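Local coordinates for glutathione S-transferase family protein (Populus trichocarpa, PDB 5F06), which probably joins glutathione to electrophilic substrates such as organic halides, with release of the halide ion, as a Phi-class glutathione transferase, at residues A[8-11]-A[12-15]; A[130-133]-A[134-138]; A[153-157]-A[158-162]. All blocks are in the same frame, centred on the assembly; numbering follows the deposited sequence.

Contact 1: residues A[8-11]-A[12-15]; sequences PMST and CTSR. With GSH (glutathione), chain C; SO4 (sulfate ion), chain D.
Ser10 and Thr13 build the N-terminal cap of helix 11-22, whose first turn lines the glutathione site of the thioredoxin-like domain. Ser10 OG sits between its own backbone N and carbonyl carbon (chi1 79°), which places it within reach of the N-H of Thr13, and there it takes a capping bond from Thr13 N at 3.2 Å. A second grip comes from the Thr13 side chain, whose OG1 donates to Ser10 OG over 2.7 Å; Ala7 completes the knot, its carbonyl oxygen bonded to Ser10 OG and its N to Thr13 OG1. One turn on, the backbone bond from Ser14 N to Ser10 O is 3.0 Å long.

The start of the helix also faces ligands. Thr11 N points almost straight at O4 of a sulfate ion, probably from the crystallisation liquor, 2.9 Å away with an N-H...O angle of 169°, while Thr11 OG1 lies 3.3 Å from the glutathione sulfur SG2. The same hydroxyl reaches water 1 (2.9 Å), which accepts from Arg15 NH1 at the edge of the guanidinium, in its plane. Ser66 OG and the carbonyl of His168 hold that guanidinium from outside. Cys12, the covalent glutathione site, lies beside Thr11 on the ligand side. Two kinds of chemistry thus share one helix end: Ser10 OG satisfies Thr13 N, whereas Thr11 N is turned to the sulfate, consistent with the positive potential expected at a helix N-terminus.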
loop_
_atom_site.group_PDB
_atom_site.type_symbol
_atom_site.label_atom_id
_atom_site.label_comp_id
_atom_site.label_asym_id
_atom_site.label_seq_id
_atom_site.Cartn_x
_atom_site.Cartn_y
_atom_site.Cartn_z
ATOM N N PRO A 8 -7.390 21.216 -3.029
ATOM C CA PRO A 8 -6.539 21.510 -1.865
ATOM C C PRO A 8 -7.018 20.897 -0.544
ATOM O O PRO A 8 -6.193 20.559 0.306
ATOM C CB PRO A 8 -6.586 23.039 -1.778
ATOM C CG PRO A 8 -6.846 23.489 -3.164
ATOM C CD PRO A 8 -7.718 22.437 -3.790
ATOM N N MET A 9 -8.330 20.759 -0.379
ATOM C CA MET A 9 -8.895 20.348 0.902
ATOM C C MET A 9 -8.887 18.828 1.114
ATOM O O MET A 9 -9.081 18.359 2.234
ATOM C CB MET A 9 -10.326 20.882 1.031
ATOM C CG MET A 9 -10.938 20.688 2.408
ATOM S SD MET A 9 -12.348 21.771 2.719
ATOM C CE MET A 9 -11.506 23.320 3.035
ATOM N N SER A 10 -8.651 18.056 0.058
ATOM C CA SER A 10 -8.706 16.603 0.178
ATOM C C SER A 10 -7.380 16.029 0.670
ATOM O O SER A 10 -6.299 16.496 0.299
ATOM C CB SER A 10 -9.090 15.953 -1.156
ATOM O OG SER A 10 -7.992 15.876 -2.041
ATOM N N THR A 11 -7.486 15.013 1.518
ATOM C CA THR A 11 -6.326 14.348 2.100
ATOM C C THR A 11 -5.414 13.765 1.036
ATOM O O THR A 11 -4.193 13.826 1.146
ATOM C CB THR A 11 -6.751 13.211 3.032
ATOM O OG1 THR A 11 -7.618 12.312 2.324
ATOM C CG2 THR A 11 -7.476 13.757 4.243
ATOM N N CYS A 12 -6.030 13.178 0.017
ATOM C CA CYS A 12 -5.300 12.475 -1.025
ATOM C C CYS A 12 -4.504 13.438 -1.910
ATOM O O CYS A 12 -3.380 13.135 -2.305
ATOM C CB CYS A 12 -6.277 11.652 -1.859
ATOM S SG CYS A 12 -7.308 10.552 -0.856
ATOM N N THR A 13 -5.077 14.599 -2.214
ATOM C CA THR A 13 -4.347 15.617 -2.966
ATOM C C THR A 13 -3.251 16.223 -2.104
ATOM O O THR A 13 -2.129 16.439 -2.573
ATOM C CB THR A 13 -5.265 16.747 -3.466
ATOM O OG1 THR A 13 -6.363 16.188 -4.194
ATOM C CG2 THR A 13 -4.498 17.706 -4.375
ATOM N N SER A 14 -3.572 16.494 -0.841
ATOM C CA SER A 14 -2.621 17.121 0.073
ATOM C C SER A 14 -1.374 16.268 0.267
ATOM O O SER A 14 -0.287 16.797 0.487
ATOM C CB SER A 14 -3.273 17.393 1.428
ATOM O OG SER A 14 -4.232 18.432 1.335
ATOM N N ARG A 15 -1.532 14.951 0.192
ATOM C CA ARG A 15 -0.394 14.050 0.330
ATOM C C ARG A 15 0.626 14.323 -0.776
ATOM O O ARG A 15 1.834 14.328 -0.530
ATOM C CB ARG A 15 -0.849 12.587 0.296
ATOM C CG ARG A 15 0.239 11.607 0.694
ATOM C CD ARG A 15 -0.275 10.182 0.874
ATOM N NE ARG A 15 -1.226 10.067 1.981
ATOM C CZ ARG A 15 -2.539 9.875 1.850
ATOM N NH1 ARG A 15 -3.103 9.753 0.652
ATOM N NH2 ARG A 15 -3.295 9.793 2.934
HETATM N N1 GSH C . -6.009 5.153 -2.759
HETATM C CA1 GSH C . -6.395 6.409 -3.315
HETATM C C1 GSH C . -5.224 7.367 -3.272
HETATM O O11 GSH C . -4.423 7.338 -2.303
HETATM O O12 GSH C . -5.053 8.195 -4.200
HETATM C CB1 GSH C . -7.570 6.979 -2.543
HETATM C CG1 GSH C . -8.134 8.165 -3.312
HETATM C CD1 GSH C . -9.277 8.834 -2.561
HETATM O OE1 GSH C . -9.741 8.332 -1.549
HETATM N N2 GSH C . -9.787 10.074 -3.066
HETATM C CA2 GSH C . -10.856 10.768 -2.419
HETATM C C2 GSH C . -11.969 11.033 -3.429
HETATM O O2 GSH C . -11.700 11.171 -4.606
HETATM C CB2 GSH C . -10.359 12.111 -1.928
HETATM S SG2 GSH C . -9.290 11.929 -0.518
HETATM N N3 GSH C . -13.338 11.131 -2.993
HETATM C CA3 GSH C . -14.391 11.398 -3.957
HETATM C C3 GSH C . -15.302 10.184 -4.124
HETATM O O31 GSH C . -16.480 10.340 -4.548
HETATM O O32 GSH C . -14.883 9.032 -3.840
HETATM S S SO4 D . -11.130 13.505 2.905
HETATM O O1 SO4 D . -11.954 14.325 3.794
HETATM O O2 SO4 D . -10.279 12.629 3.704
HETATM O O3 SO4 D . -11.987 12.697 2.043
HETATM O O4 SO4 D . -10.298 14.377 2.080
HETATM O O HOH W 1 -5.974 10.009 1.529
#

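Contact 2: residues A[130-133]-A[134-138]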
loop_
_atom_site.group_PDB
_atom_site.type_symbol
_atom_site.label_atom_id
_atom_site.label_comp_id
_atom_site.label_asym_id
_atom_site.label_seq_id
_atom_site.Cartn_x
_atom_site.Cartn_y
_atom_site.Cartn_z
ATOM N N GLN A 130 -20.678 6.106 15.437
ATOM C CA GLN A 130 -19.794 6.045 16.597
ATOM C C GLN A 130 -19.174 4.661 16.757
ATOM O O GLN A 130 -18.055 4.530 17.254
ATOM C CB GLN A 130 -20.548 6.424 17.871
ATOM C CG GLN A 130 -19.639 6.712 19.056
ATOM C CD GLN A 130 -18.813 7.971 18.866
ATOM O OE1 GLN A 130 -19.334 9.017 18.473
ATOM N NE2 GLN A 130 -17.517 7.877 19.139
ATOM N N THR A 131 -19.906 3.633 16.335
ATOM C CA THR A 131 -19.399 2.264 16.377
ATOM C C THR A 131 -18.174 2.106 15.474
ATOM O O THR A 131 -17.166 1.529 15.878
ATOM C CB THR A 131 -20.488 1.245 15.958
ATOM O OG1 THR A 131 -21.632 1.390 16.806
ATOM C CG2 THR A 131 -19.969 -0.184 16.056
ATOM N N ILE A 132 -18.262 2.622 14.252
ATOM C CA ILE A 132 -17.151 2.533 13.312
ATOM C C ILE A 132 -15.987 3.387 13.813
ATOM O O ILE A 132 -14.832 2.983 13.716
ATOM C CB ILE A 132 -17.582 2.969 11.895
ATOM C CG1 ILE A 132 -18.651 2.003 11.372
ATOM C CG2 ILE A 132 -16.380 3.004 10.942
ATOM C CD1 ILE A 132 -19.237 2.378 10.025
ATOM N N ILE A 133 -16.296 4.556 14.370
ATOM C CA ILE A 133 -15.272 5.416 14.962
ATOM C C ILE A 133 -14.546 4.689 16.100
ATOM O O ILE A 133 -13.319 4.584 16.088
ATOM C CB ILE A 133 -15.881 6.739 15.488
ATOM C CG1 ILE A 133 -16.408 7.572 14.315
ATOM C CG2 ILE A 133 -14.844 7.554 16.279
ATOM C CD1 ILE A 133 -17.271 8.751 14.729
ATOM N N ASP A 134 -15.302 4.180 17.067
ATOM C CA ASP A 134 -14.710 3.573 18.261
ATOM C C ASP A 134 -13.852 2.360 17.916
ATOM O O ASP A 134 -12.752 2.193 18.445
ATOM C CB ASP A 134 -15.798 3.167 19.258
ATOM C CG ASP A 134 -16.512 4.360 19.865
ATOM O OD1 ASP A 134 -16.078 5.506 19.625
ATOM O OD2 ASP A 134 -17.504 4.147 20.593
ATOM N N ASP A 135 -14.363 1.510 17.034
ATOM C CA ASP A 135 -13.643 0.317 16.608
ATOM C C ASP A 135 -12.282 0.667 16.007
ATOM O O ASP A 135 -11.269 0.041 16.318
ATOM C CB ASP A 135 -14.476 -0.459 15.591
ATOM C CG ASP A 135 -13.785 -1.714 15.107
ATOM O OD1 ASP A 135 -13.151 -2.406 15.932
ATOM O OD2 ASP A 135 -13.878 -2.008 13.895
ATOM N N ASN A 136 -12.260 1.674 15.145
ATOM C CA ASN A 136 -11.036 2.024 14.439
ATOM C C ASN A 136 -10.097 2.874 15.297
ATOM O O ASN A 136 -8.884 2.872 15.086
ATOM C CB ASN A 136 -11.373 2.739 13.135
ATOM C CG ASN A 136 -11.865 1.783 12.064
ATOM O OD1 ASN A 136 -11.073 1.083 11.433
ATOM N ND2 ASN A 136 -13.178 1.741 11.858
ATOM N N VAL A 137 -10.654 3.591 16.270
ATOM C CA VAL A 137 -9.832 4.296 17.246
ATOM C C VAL A 137 -9.049 3.260 18.056
ATOM O O VAL A 137 -7.878 3.467 18.384
ATOM C CB VAL A 137 -10.688 5.195 18.174
ATOM C CG1 VAL A 137 -9.941 5.555 19.451
ATOM C CG2 VAL A 137 -11.105 6.458 17.441
ATOM N N GLU A 138 -9.696 2.138 18.359
ATOM C CA GLU A 138 -9.041 1.044 19.063
ATOM C C GLU A 138 -7.939 0.440 18.192
ATOM O O GLU A 138 -6.826 0.194 18.662
ATOM C CB GLU A 138 -10.061 -0.023 19.454
ATOM C CG GLU A 138 -9.495 -1.161 20.279
ATOM C CD GLU A 138 -10.580 -2.082 20.798
ATOM O OE1 GLU A 138 -11.116 -2.882 20.003
ATOM O OE2 GLU A 138 -10.908 -1.996 22.000
#
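Gln130 starts out extended, with CG anti to the backbone N (chi1 -166°), then folds at chi2 (68°), and this bend carries its amide forward along the helix to Asp134. The NE2 atom meets Asp134 OD1 at 2.8 Å on the syn side of the carboxylate. The acceptor lies close to the amide plane of Gln130, but the donor stands somewhat out of the carboxylate plane, and the two flat groups are turned 50° apart. Beneath this exposed pair the backbone bond from Asp134 N to Gln130 O, also 2.8 Å, spans the same four residues. The NE2 bond probably offsets the closeness of Asp134 OD1 to Gln130 O, two acceptors 3.2 Å apart.

On another flank, Asn136 turns its amide back on its own helix. ND2 gives a 2.8 Å bond to Ile132 O, which also receives the backbone Asn136 N at 3.2 Å; the two donors arrive from opposite faces of the carbonyl plane. A leucine here would probably leave Ile132 O with the backbone donor alone of these two. The amide also lies against Ile132 CG2, 3.6 Å from Asn136 ND2. Ile133 and Val137 supply an apolar pair, their CG2 atoms 4.1 Å apart. Gln117 and Phe118 of helix 90-120 pack on Ile133, and Pro113 on Asn136. Exposed Gln130 and Asp134 on one side, with Ile133 and Asn136 turned to helix 90-120, make this the amphipathic start of helix 130-153 in the all-helical C-terminal domain of a glutathione transferase.

Contact 3: residues A[153-157]-A[158-162]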
loop_
_atom_site.group_PDB
_atom_site.type_symbol
_atom_site.label_atom_id
_atom_site.label_comp_id
_atom_site.label_asym_id
_atom_site.label_seq_id
_atom_site.Cartn_x
_atom_site.Cartn_y
_atom_site.Cartn_z
ATOM N N SER A 153 12.957 5.138 19.892
ATOM C CA SER A 153 14.280 4.706 19.446
ATOM C C SER A 153 14.881 5.654 18.406
ATOM O O SER A 153 16.073 5.959 18.444
ATOM C CB SER A 153 14.195 3.292 18.866
ATOM O OG SER A 153 15.288 3.025 18.004
ATOM N N THR A 154 14.044 6.109 17.477
ATOM C CA THR A 154 14.482 6.977 16.383
ATOM C C THR A 154 13.576 8.201 16.283
ATOM O O THR A 154 12.419 8.156 16.704
ATOM C CB THR A 154 14.486 6.227 15.028
ATOM O OG1 THR A 154 13.185 5.683 14.764
ATOM C CG2 THR A 154 15.511 5.098 15.040
ATOM N N LYS A 155 14.102 9.291 15.729
ATOM C CA LYS A 155 13.358 10.545 15.650
ATOM C C LYS A 155 12.096 10.408 14.803
ATOM O O LYS A 155 11.057 10.992 15.119
ATOM C CB LYS A 155 14.235 11.656 15.071
ATOM C CG LYS A 155 15.239 12.245 16.050
ATOM C CD LYS A 155 15.856 13.539 15.529
ATOM C CE LYS A 155 14.816 14.641 15.342
ATOM N NZ LYS A 155 13.951 14.828 16.546
ATOM N N TYR A 156 12.200 9.632 13.728
ATOM C CA TYR A 156 11.109 9.453 12.777
ATOM C C TYR A 156 10.888 7.952 12.577
ATOM O O TYR A 156 11.582 7.141 13.187
ATOM C CB TYR A 156 11.432 10.176 11.462
ATOM C CG TYR A 156 11.716 11.653 11.675
ATOM C CD1 TYR A 156 10.681 12.582 11.718
ATOM C CD2 TYR A 156 13.013 12.112 11.863
ATOM C CE1 TYR A 156 10.936 13.931 11.934
ATOM C CE2 TYR A 156 13.277 13.458 12.078
ATOM C CZ TYR A 156 12.235 14.363 12.111
ATOM O OH TYR A 156 12.490 15.701 12.330
ATOM N N LEU A 157 9.919 7.574 11.753
ATOM C CA LEU A 157 9.524 6.172 11.662
ATOM C C LEU A 157 10.592 5.268 11.045
ATOM O O LEU A 157 10.790 4.145 11.509
ATOM C CB LEU A 157 8.224 6.038 10.862
ATOM C CG LEU A 157 6.938 6.544 11.534
ATOM C CD1 LEU A 157 5.789 6.503 10.540
ATOM C CD2 LEU A 157 6.580 5.746 12.791
ATOM N N ALA A 158 11.279 5.742 10.008
ATOM C CA ALA A 158 12.231 4.895 9.287
ATOM C C ALA A 158 13.655 5.025 9.820
ATOM O O ALA A 158 14.547 4.286 9.396
ATOM C CB ALA A 158 12.205 5.224 7.801
ATOM N N GLY A 159 13.866 5.967 10.736
ATOM C CA GLY A 159 15.194 6.262 11.246
ATOM C C GLY A 159 15.267 7.676 11.792
ATOM O O GLY A 159 14.235 8.318 11.997
ATOM N N ASP A 160 16.485 8.162 12.024
ATOM C CA ASP A 160 16.694 9.510 12.554
ATOM C C ASP A 160 16.721 10.540 11.425
ATOM O O ASP A 160 17.541 11.458 11.422
ATOM C CB ASP A 160 17.993 9.565 13.369
ATOM C CG ASP A 160 17.886 8.816 14.689
ATOM O OD1 ASP A 160 16.842 8.940 15.364
ATOM O OD2 ASP A 160 18.843 8.099 15.048
ATOM N N PHE A 161 15.815 10.370 10.467
ATOM C CA PHE A 161 15.654 11.297 9.349
ATOM C C PHE A 161 14.196 11.309 8.919
ATOM O O PHE A 161 13.534 10.270 8.924
ATOM C CB PHE A 161 16.539 10.893 8.169
ATOM C CG PHE A 161 16.378 9.454 7.770
ATOM C CD1 PHE A 161 15.388 9.073 6.877
ATOM C CD2 PHE A 161 17.203 8.476 8.307
ATOM C CE1 PHE A 161 15.232 7.750 6.522
ATOM C CE2 PHE A 161 17.050 7.151 7.953
ATOM C CZ PHE A 161 16.062 6.789 7.060
ATOM N N TYR A 162 13.693 12.486 8.562
ATOM C CA TYR A 162 12.375 12.591 7.955
ATOM C C TYR A 162 12.394 11.870 6.609
ATOM O O TYR A 162 13.390 11.932 5.886
ATOM C CB TYR A 162 11.987 14.056 7.785
ATOM C CG TYR A 162 10.598 14.286 7.235
ATOM C CD1 TYR A 162 9.473 14.047 8.013
ATOM C CD2 TYR A 162 10.413 14.766 5.946
ATOM C CE1 TYR A 162 8.205 14.270 7.519
ATOM C CE2 TYR A 162 9.146 14.991 5.442
ATOM C CZ TYR A 162 8.047 14.744 6.230
ATOM O OH TYR A 162 6.787 14.972 5.727
HETATM O O HOH W 2 18.582 6.250 16.951
#
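Asp160 folds its carboxylate back onto the backbone of Lys155, closing the loop that leads from helix 130-153 to helix 164-167 in the glutathione transferase C-terminal domain. With CG anti to the carbonyl carbon of Asp160 (chi1 -71°), OD1 comes back to Lys155 N and accepts from it at 2.8 Å, met nearly head-on; OD2 accepts a hydrogen bond from water 2, which donates another to Ser153 O. Next to this, Tyr156 N donates to Gly159 O over 3.0 Å. Gly159 has backbone angles that would jam a side chain against the preceding carbonyl, and a CB there would also strike the Phe161 ring.

Beyond these polar bonds, the Tyr156 ring lies across the chain at Phe161 and Tyr162. Tyr162 CB stands above its face, 4.2 Å from the centroid and only 8° off the normal, a CH-pi contact. Trp194 and Ile198 of helix 189-198 touch the Tyr156 side chain too, while Arg201 makes a cation-pi contact with Tyr162.

Farther out, Leu157 N bonds to Asp166 OD1, tying the loop to the helix it leads into. Lys150 NZ holds both Leu157 O and Thr154 OG1, and that hydroxyl donates in turn to Tyr156 O at 2.7 Å.

All three contacts are local, yet their chemistry differs with their place in the fold. Contact 1 is the most buried and the only one to meet bound glutathione, at a helix start in the thioredoxin-like domain; its polar atoms are shared among hydroxyls, carbonyls, a water and ligands. Contacts 2 and 3 belong to the helical C-terminal domain and concern the two ends of one element: contact 2 opens helix 130-153, and contact 3 is the loop that leaves it, their centres about 29 Å apart. Both are partly buried. Contact 2 adds side-chain bonds to regular helical ones, whereas contact 3, lacking helical bonding, relies on a carboxylate, a glycine and a CH-pi contact between tyrosines.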